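Local coordinates for amino acid adenylation domain-containing protein (Bacillus stratosphericus LAMA 585, PDB 6ULY) that probably selects and activates the branched-chain keto acid 4-methyl-2-oxopentanoate as its acyl adenylate for nonribosomal depsipeptide synthesis, at residues S195-N199 / I336-V340; V200-V204 / L232-T237. All blocks are in the same frame, centred on the assembly; numbering follows the deposited sequence.

Contact 1. Residues S195-N199 / I336-V340. With QA7 (5'-O-{(S)-hydroxy[(4-methyl-2-oxopentanoyl)oxy]phosphoryl}adenosine), chain C.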
ATOM      1  N   SER A 195      16.561  14.352 -16.562  1.00 39.51           N
ATOM      2  CA  SER A 195      15.847  13.089 -16.730  1.00 40.43           C
ATOM      3  C   SER A 195      14.710  13.229 -17.733  1.00 39.32           C
ATOM      4  O   SER A 195      14.503  12.345 -18.573  1.00 40.70           O
ATOM      5  CB  SER A 195      15.324  12.590 -15.382  1.00 35.88           C
ATOM      6  OG  SER A 195      14.550  13.571 -14.711  1.00 39.88           O
ATOM      7  N   VAL A 196      13.968  14.334 -17.672  1.00 40.01           N
ATOM      8  CA  VAL A 196      12.885  14.547 -18.627  1.00 38.37           C
ATOM      9  C   VAL A 196      13.445  14.692 -20.037  1.00 35.79           C
ATOM     10  O   VAL A 196      13.024  13.991 -20.965  1.00 36.05           O
ATOM     11  CB  VAL A 196      12.048  15.770 -18.215  1.00 38.68           C
ATOM     12  CG1 VAL A 196      11.032  16.102 -19.280  1.00 44.83           C
ATOM     13  CG2 VAL A 196      11.363  15.501 -16.872  1.00 39.48           C
ATOM     14  N   LEU A 197      14.424  15.584 -20.215  1.00 36.48           N
ATOM     15  CA  LEU A 197      14.967  15.813 -21.549  1.00 38.99           C
ATOM     16  C   LEU A 197      15.611  14.562 -22.121  1.00 39.30           C
ATOM     17  O   LEU A 197      15.605  14.364 -23.342  1.00 44.95           O
ATOM     18  CB  LEU A 197      15.982  16.952 -21.517  1.00 43.63           C
ATOM     19  CG  LEU A 197      15.391  18.359 -21.437  1.00 39.07           C
ATOM     20  CD1 LEU A 197      16.500  19.376 -21.233  1.00 44.18           C
ATOM     21  CD2 LEU A 197      14.596  18.674 -22.687  1.00 41.52           C
ATOM     22  N   ALA A 198      16.175  13.710 -21.263  1.00 38.93           N
ATOM     23  CA  ALA A 198      16.751  12.460 -21.740  1.00 42.01           C
ATOM     24  C   ALA A 198      15.678  11.563 -22.342  1.00 38.25           C
ATOM     25  O   ALA A 198      15.903  10.914 -23.371  1.00 35.55           O
ATOM     26  CB  ALA A 198      17.468  11.740 -20.597  1.00 43.07           C
ATOM     27  N   ASN A 199      14.507  11.505 -21.706  1.00 40.39           N
ATOM     28  CA  ASN A 199      13.396  10.762 -22.289  1.00 41.81           C
ATOM     29  C   ASN A 199      12.907  11.430 -23.567  1.00 37.18           C
ATOM     30  O   ASN A 199      12.634  10.755 -24.566  1.00 37.91           O
ATOM     31  CB  ASN A 199      12.255  10.646 -21.281  1.00 43.73           C
ATOM     32  CG  ASN A 199      11.108   9.810 -21.801  1.00 37.75           C
ATOM     33  OD1 ASN A 199      10.364  10.235 -22.684  1.00 44.20           O
ATOM     34  ND2 ASN A 199      10.961   8.612 -21.260  1.00 34.73           N
ATOM     35  N   ILE A 336      10.116   7.084 -14.811  1.00 40.77           N
ATOM     36  CA  ILE A 336      11.153   7.038 -15.837  1.00 36.59           C
ATOM     37  C   ILE A 336      10.797   7.995 -16.972  1.00 40.58           C
ATOM     38  O   ILE A 336      11.230   7.810 -18.117  1.00 37.49           O
ATOM     39  CB  ILE A 336      11.360   5.598 -16.344  1.00 38.65           C
ATOM     40  CG1 ILE A 336      10.058   5.029 -16.914  1.00 39.37           C
ATOM     41  CG2 ILE A 336      11.861   4.691 -15.207  1.00 40.24           C
ATOM     42  CD1 ILE A 336      10.170   3.595 -17.380  1.00 33.10           C
ATOM     43  N   SER A 337      10.006   9.027 -16.657  1.00 38.62           N
ATOM     44  CA  SER A 337       9.727  10.146 -17.559  1.00 41.82           C
ATOM     45  C   SER A 337       8.896   9.745 -18.777  1.00 39.61           C
ATOM     46  O   SER A 337       9.051  10.327 -19.853  1.00 40.77           O
ATOM     47  CB  SER A 337      11.025  10.818 -18.021  1.00 43.84           C
ATOM     48  OG  SER A 337      11.740  11.347 -16.922  1.00 43.66           O
ATOM     49  N   SER A 338       8.002   8.769 -18.606  1.00 36.61           N
ATOM     50  CA  SER A 338       7.047   8.331 -19.625  1.00 41.80           C
ATOM     51  C   SER A 338       7.625   7.153 -20.407  1.00 40.42           C
ATOM     52  O   SER A 338       8.253   6.268 -19.815  1.00 38.90           O
ATOM     53  CB  SER A 338       6.620   9.495 -20.545  1.00 36.78           C
ATOM     54  OG  SER A 338       7.494   9.713 -21.642  1.00 41.27           O
ATOM     55  N   ALA A 339       7.401   7.105 -21.718  1.00 41.67           N
ATOM     56  CA  ALA A 339       7.680   5.886 -22.466  1.00 42.21           C
ATOM     57  C   ALA A 339       9.178   5.651 -22.610  1.00 39.11           C
ATOM     58  O   ALA A 339       9.959   6.589 -22.769  1.00 38.91           O
ATOM     59  CB  ALA A 339       7.031   5.951 -23.844  1.00 36.32           C
ATOM     60  N   VAL A 340       9.572   4.377 -22.549  1.00 42.10           N
ATOM     61  CA  VAL A 340      10.955   3.971 -22.768  1.00 39.74           C
ATOM     62  C   VAL A 340      11.076   2.858 -23.795  1.00 39.13           C
ATOM     63  O   VAL A 340      12.194   2.481 -24.152  1.00 38.66           O
ATOM     64  CB  VAL A 340      11.628   3.551 -21.444  1.00 36.55           C
ATOM     65  CG1 VAL A 340      11.717   4.744 -20.499  1.00 38.24           C
ATOM     66  CG2 VAL A 340      10.873   2.396 -20.790  1.00 36.03           C
TER
HETATM   67  C01 QA7 C 701       3.619   5.065 -22.636  1.00 44.33           C
HETATM   68  C02 QA7 C 701       3.052   5.931 -21.575  1.00 40.95           C
HETATM   69  C03 QA7 C 701       3.763   7.257 -21.553  1.00 43.30           C
HETATM   70  C04 QA7 C 701       3.081   5.099 -20.334  1.00 43.01           C
HETATM   71  C05 QA7 C 701       3.461   5.764 -19.050  1.00 44.10           C
HETATM   72  C06 QA7 C 701       2.575   5.610 -17.858  1.00 42.01           C
HETATM   73  C10 QA7 C 701       2.906   3.269 -15.315  1.00 43.28           C
HETATM   74  C11 QA7 C 701       2.430   1.980 -15.248  1.00 47.53           C
HETATM   75  C12 QA7 C 701       3.599   0.965 -15.591  1.00 49.13           C
HETATM   76  C13 QA7 C 701       3.022  -0.007 -16.061  1.00 49.35           C
HETATM   77  C14 QA7 C 701       1.631   0.539 -16.753  1.00 50.13           C
HETATM   78  C16 QA7 C 701       2.211   1.483 -18.860  1.00 47.33           C
HETATM   79  C18 QA7 C 701       1.854  -0.143 -20.191  1.00 44.48           C
HETATM   80  C19 QA7 C 701       1.690  -1.041 -21.241  1.00 39.75           C
HETATM   81  C21 QA7 C 701       1.013  -2.610 -19.805  1.00 45.70           C
HETATM   82  C23 QA7 C 701       1.567  -0.560 -18.962  1.00 44.86           C
HETATM   83  N15 QA7 C 701       1.788   0.482 -18.151  1.00 45.42           N
HETATM   84  N17 QA7 C 701       2.259   1.123 -20.108  1.00 46.52           N
HETATM   85  N20 QA7 C 701       1.283  -2.240 -21.004  1.00 47.49           N
HETATM   86  N22 QA7 C 701       1.139  -1.822 -18.800  1.00 47.65           N
HETATM   87  N24 QA7 C 701       1.993  -0.632 -22.544  1.00 43.04           N
HETATM   88  O07 QA7 C 701       2.916   6.076 -16.638  1.00 48.97           O
HETATM   89  O09 QA7 C 701       1.944   4.200 -14.988  1.00 48.93           O
HETATM   90  O25 QA7 C 701       1.452   1.713 -16.347  1.00 45.76           O
HETATM   91  O26 QA7 C 701       2.546  -0.976 -15.108  1.00 51.27           O
HETATM   92  O27 QA7 C 701       4.535   0.605 -14.470  1.00 49.27           O
HETATM   93  O28 QA7 C 701       1.169   6.597 -15.084  1.00 59.20           O
HETATM   94  O29 QA7 C 701       3.176   6.096 -14.242  1.00 42.14           O
HETATM   95  O30 QA7 C 701       1.589   5.082 -17.996  1.00 45.83           O
HETATM   96  O31 QA7 C 701       4.436   6.340 -18.983  1.00 46.39           O
HETATM   97  P08 QA7 C 701       2.266   5.718 -15.236  1.00 53.97           P
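The side-chain amide of Asn-199 reaches from its helix into the G1 beta bulge at Ser-337 and Ser-338, which both face Met-333 where strands 327-333 and 338-342 join. At its nitrogen end, ND2 donates to Ala-339 O at 2.7 Å, bent to 139° at the hydrogen and tilted 27° out of the amide plane, and weakly to Ile-336 O at 3.3 Å. The two acceptors lie on opposite sides of the amide plane, and ND2 stands above the carbonyl plane of Ala-339. The carbonyl of Ser-337 lies over one amide face, but its oxygen is modelled too close for its place to be sure. With CG anti to the backbone N (chi1 -176°), the amide extends across to the strand while Asn-199 CB rests on Ser-337 CB at 3.5 Å. Ser-337 OG comes within 3.4 Å of Ser-195 O, but its hydrogen bond is to Thr-416 O. Thr-416 OG1 also bonds Ile-336 O, giving that carbonyl a partner besides its weak hydrogen bond from Asn-199 ND2. Across the strand from Asn-199, the backbone lines the pocket for the keto acyl adenylate. Ser-338 CA approaches the keto oxygen O31 of the ligand at 3.3 Å, and Ala-339 CB packs at 3.7 Å on C01, a methyl of the branched acyl tail.

Contact 2. Residues V200-V204 / L232-T237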
ATOM      1  N   VAL A 200      12.794  12.758 -23.555  1.00 33.01           N
ATOM      2  CA  VAL A 200      12.361  13.473 -24.751  1.00 37.99           C
ATOM      3  C   VAL A 200      13.304  13.175 -25.910  1.00 45.61           C
ATOM      4  O   VAL A 200      12.872  12.815 -27.011  1.00 43.01           O
ATOM      5  CB  VAL A 200      12.276  14.982 -24.467  1.00 38.05           C
ATOM      6  CG1 VAL A 200      12.291  15.767 -25.762  1.00 40.40           C
ATOM      7  CG2 VAL A 200      11.025  15.302 -23.657  1.00 38.44           C
ATOM      8  N   LYS A 201      14.613  13.310 -25.673  1.00 44.39           N
ATOM      9  CA  LYS A 201      15.579  13.104 -26.747  1.00 37.46           C
ATOM     10  C   LYS A 201      15.596  11.654 -27.201  1.00 36.27           C
ATOM     11  O   LYS A 201      15.685  11.374 -28.400  1.00 43.51           O
ATOM     12  CB  LYS A 201      16.964  13.555 -26.289  1.00 45.47           C
ATOM     13  CG  LYS A 201      17.034  15.049 -26.016  1.00 41.67           C
ATOM     14  CD  LYS A 201      18.357  15.466 -25.398  1.00 54.45           C
ATOM     15  CE  LYS A 201      18.406  16.975 -25.209  1.00 50.56           C
ATOM     16  NZ  LYS A 201      19.647  17.426 -24.535  1.00 60.75           N
ATOM     17  N   GLY A 202      15.510  10.713 -26.262  1.00 45.61           N
ATOM     18  CA  GLY A 202      15.390   9.319 -26.651  1.00 44.13           C
ATOM     19  C   GLY A 202      14.121   9.052 -27.437  1.00 40.88           C
ATOM     20  O   GLY A 202      14.138   8.335 -28.440  1.00 41.97           O
ATOM     21  N   THR A 203      13.003   9.632 -26.993  1.00 40.93           N
ATOM     22  CA  THR A 203      11.733   9.423 -27.682  1.00 45.40           C
ATOM     23  C   THR A 203      11.764  10.014 -29.088  1.00 40.68           C
ATOM     24  O   THR A 203      11.279   9.392 -30.040  1.00 40.42           O
ATOM     25  CB  THR A 203      10.592  10.034 -26.864  1.00 41.58           C
ATOM     26  OG1 THR A 203      10.397   9.263 -25.671  1.00 40.12           O
ATOM     27  CG2 THR A 203       9.289  10.071 -27.670  1.00 38.07           C
ATOM     28  N   VAL A 204      12.336  11.212 -29.238  1.00 39.76           N
ATOM     29  CA  VAL A 204      12.412  11.840 -30.556  1.00 43.70           C
ATOM     30  C   VAL A 204      13.241  10.988 -31.510  1.00 46.54           C
ATOM     31  O   VAL A 204      12.882  10.816 -32.682  1.00 47.53           O
ATOM     32  CB  VAL A 204      12.984  13.264 -30.432  1.00 45.44           C
ATOM     33  CG1 VAL A 204      13.328  13.830 -31.809  1.00 39.34           C
ATOM     34  CG2 VAL A 204      11.997  14.168 -29.712  1.00 43.16           C
ATOM     35  N   LEU A 232       6.068  18.064 -23.977  1.00 38.01           N
ATOM     36  CA  LEU A 232       7.470  18.477 -23.974  1.00 37.59           C
ATOM     37  C   LEU A 232       8.198  17.987 -25.220  1.00 35.64           C
ATOM     38  O   LEU A 232       9.051  18.697 -25.764  1.00 40.10           O
ATOM     39  CB  LEU A 232       8.171  17.985 -22.709  1.00 38.99           C
ATOM     40  CG  LEU A 232       7.782  18.717 -21.422  1.00 40.59           C
ATOM     41  CD1 LEU A 232       8.534  18.128 -20.236  1.00 37.26           C
ATOM     42  CD2 LEU A 232       8.035  20.214 -21.526  1.00 38.72           C
ATOM     43  N   VAL A 233       7.884  16.779 -25.688  1.00 38.50           N
ATOM     44  CA  VAL A 233       8.432  16.326 -26.963  1.00 30.07           C
ATOM     45  C   VAL A 233       8.063  17.304 -28.068  1.00 42.77           C
ATOM     46  O   VAL A 233       8.872  17.597 -28.958  1.00 41.53           O
ATOM     47  CB  VAL A 233       7.939  14.904 -27.284  1.00 37.31           C
ATOM     48  CG1 VAL A 233       8.072  14.617 -28.774  1.00 42.68           C
ATOM     49  CG2 VAL A 233       8.711  13.877 -26.474  1.00 42.36           C
ATOM     50  N   ASN A 234       6.836  17.829 -28.028  1.00 40.74           N
ATOM     51  CA  ASN A 234       6.376  18.728 -29.079  1.00 36.55           C
ATOM     52  C   ASN A 234       7.105  20.065 -29.018  1.00 38.12           C
ATOM     53  O   ASN A 234       7.553  20.583 -30.045  1.00 41.66           O
ATOM     54  CB  ASN A 234       4.863  18.931 -28.967  1.00 38.61           C
ATOM     55  CG  ASN A 234       4.081  17.674 -29.281  1.00 39.11           C
ATOM     56  OD1 ASN A 234       4.493  16.858 -30.106  1.00 42.07           O
ATOM     57  ND2 ASN A 234       2.943  17.509 -28.618  1.00 42.87           N
ATOM     58  N   VAL A 235       7.229  20.645 -27.821  1.00 37.85           N
ATOM     59  CA  VAL A 235       7.954  21.905 -27.686  1.00 38.52           C
ATOM     60  C   VAL A 235       9.421  21.718 -28.060  1.00 42.60           C
ATOM     61  O   VAL A 235      10.030  22.586 -28.698  1.00 39.55           O
ATOM     62  CB  VAL A 235       7.804  22.465 -26.258  1.00 35.72           C
ATOM     63  CG1 VAL A 235       8.416  23.858 -26.162  1.00 43.14           C
ATOM     64  CG2 VAL A 235       6.339  22.511 -25.851  1.00 41.43           C
ATOM     65  N   TYR A 236      10.009  20.579 -27.676  1.00 40.82           N
ATOM     66  CA  TYR A 236      11.414  20.323 -27.985  1.00 39.54           C
ATOM     67  C   TYR A 236      11.645  20.246 -29.490  1.00 43.05           C
ATOM     68  O   TYR A 236      12.635  20.783 -30.007  1.00 43.55           O
ATOM     69  CB  TYR A 236      11.873  19.027 -27.317  1.00 42.82           C
ATOM     70  CG  TYR A 236      13.319  18.684 -27.600  1.00 44.80           C
ATOM     71  CD1 TYR A 236      13.664  17.847 -28.656  1.00 41.14           C
ATOM     72  CD2 TYR A 236      14.342  19.201 -26.811  1.00 45.17           C
ATOM     73  CE1 TYR A 236      14.990  17.533 -28.919  1.00 40.84           C
ATOM     74  CE2 TYR A 236      15.670  18.890 -27.063  1.00 45.98           C
ATOM     75  CZ  TYR A 236      15.988  18.057 -28.117  1.00 44.27           C
ATOM     76  OH  TYR A 236      17.307  17.750 -28.367  1.00 46.56           O
ATOM     77  N   THR A 237      10.767  19.544 -30.206  1.00 40.76           N
ATOM     78  CA  THR A 237      10.820  19.551 -31.661  1.00 46.24           C
ATOM     79  C   THR A 237      10.267  20.838 -32.255  1.00 39.23           C
ATOM     80  O   THR A 237      10.443  21.072 -33.454  1.00 48.01           O
ATOM     81  CB  THR A 237      10.048  18.358 -32.232  1.00 41.23           C
ATOM     82  OG1 THR A 237       8.654  18.480 -31.913  1.00 44.94           O
ATOM     83  CG2 THR A 237      10.596  17.043 -31.667  1.00 41.57           C
TER
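Tyr-236 lies against 200-204, with Val-200, Val-204 and Lys-201 all approaching obliquely from one side of its ring. Its CB meets Val-200 CG1; with CG anti to the backbone N (chi1 179°), the ring carries on past the same methyl, CG at 3.6 Å from Val-200 CG1. Farther out, CD1 is shared between that methyl and Val-204 CG2, the latter at 4.2 Å. CE2 and CZ then run into the extended Lys-201 chain, roughly perpendicular to the tyrosine: CE2 to Lys-201 CE is 3.8 Å, and OH at the tip touches the same CE at 3.4 Å. The lysine goes on past the phenol, and its NZ is held by the carbonyl oxygens of Val-11, Gln-13 and Ala-15. In this AMP-binding fold of the ANL clan, the axes of segments 200-204 and 232-237, parts of helices 193-207 and 224-237, cross at -78° and come within 9.8 Å. Beside the tyrosine, Val-233 packs at the crossing: its CG2 lies 3.9 Å from Val-200 CG2 and also meets the methyl of Thr-203, whose OG1 turns back to Asn-199 O. Val-204 and its partners Val-233 and Thr-237 lie side by side, pointing opposite ways, with Val-204 CG2 reaching Thr-237 CG2 at 3.7 Å.

Strand 188-192, of the seven-stranded mixed sheet, leads into helix 193-207, which serves both contacts: its first half in contact 1, the following turn in contact 2. The chain then passes through strand 214-217 and returns as helix 224-237, so contact 2 closes a loop of 27 residues. The chain continues through strands 240-243, 267-270, 297-301 and 327-333 of the nine-stranded mixed sheet before 336-340 comes back to the same helix; contact 1 thus closes a 136-residue loop with contact 2 nested inside. Together they tie helix 193-207 to a neighbouring helix and to a pocket-lining strand. Val-196 CG1 touches Leu-232 CD1 at 3.4 Å, joining the two contacts directly.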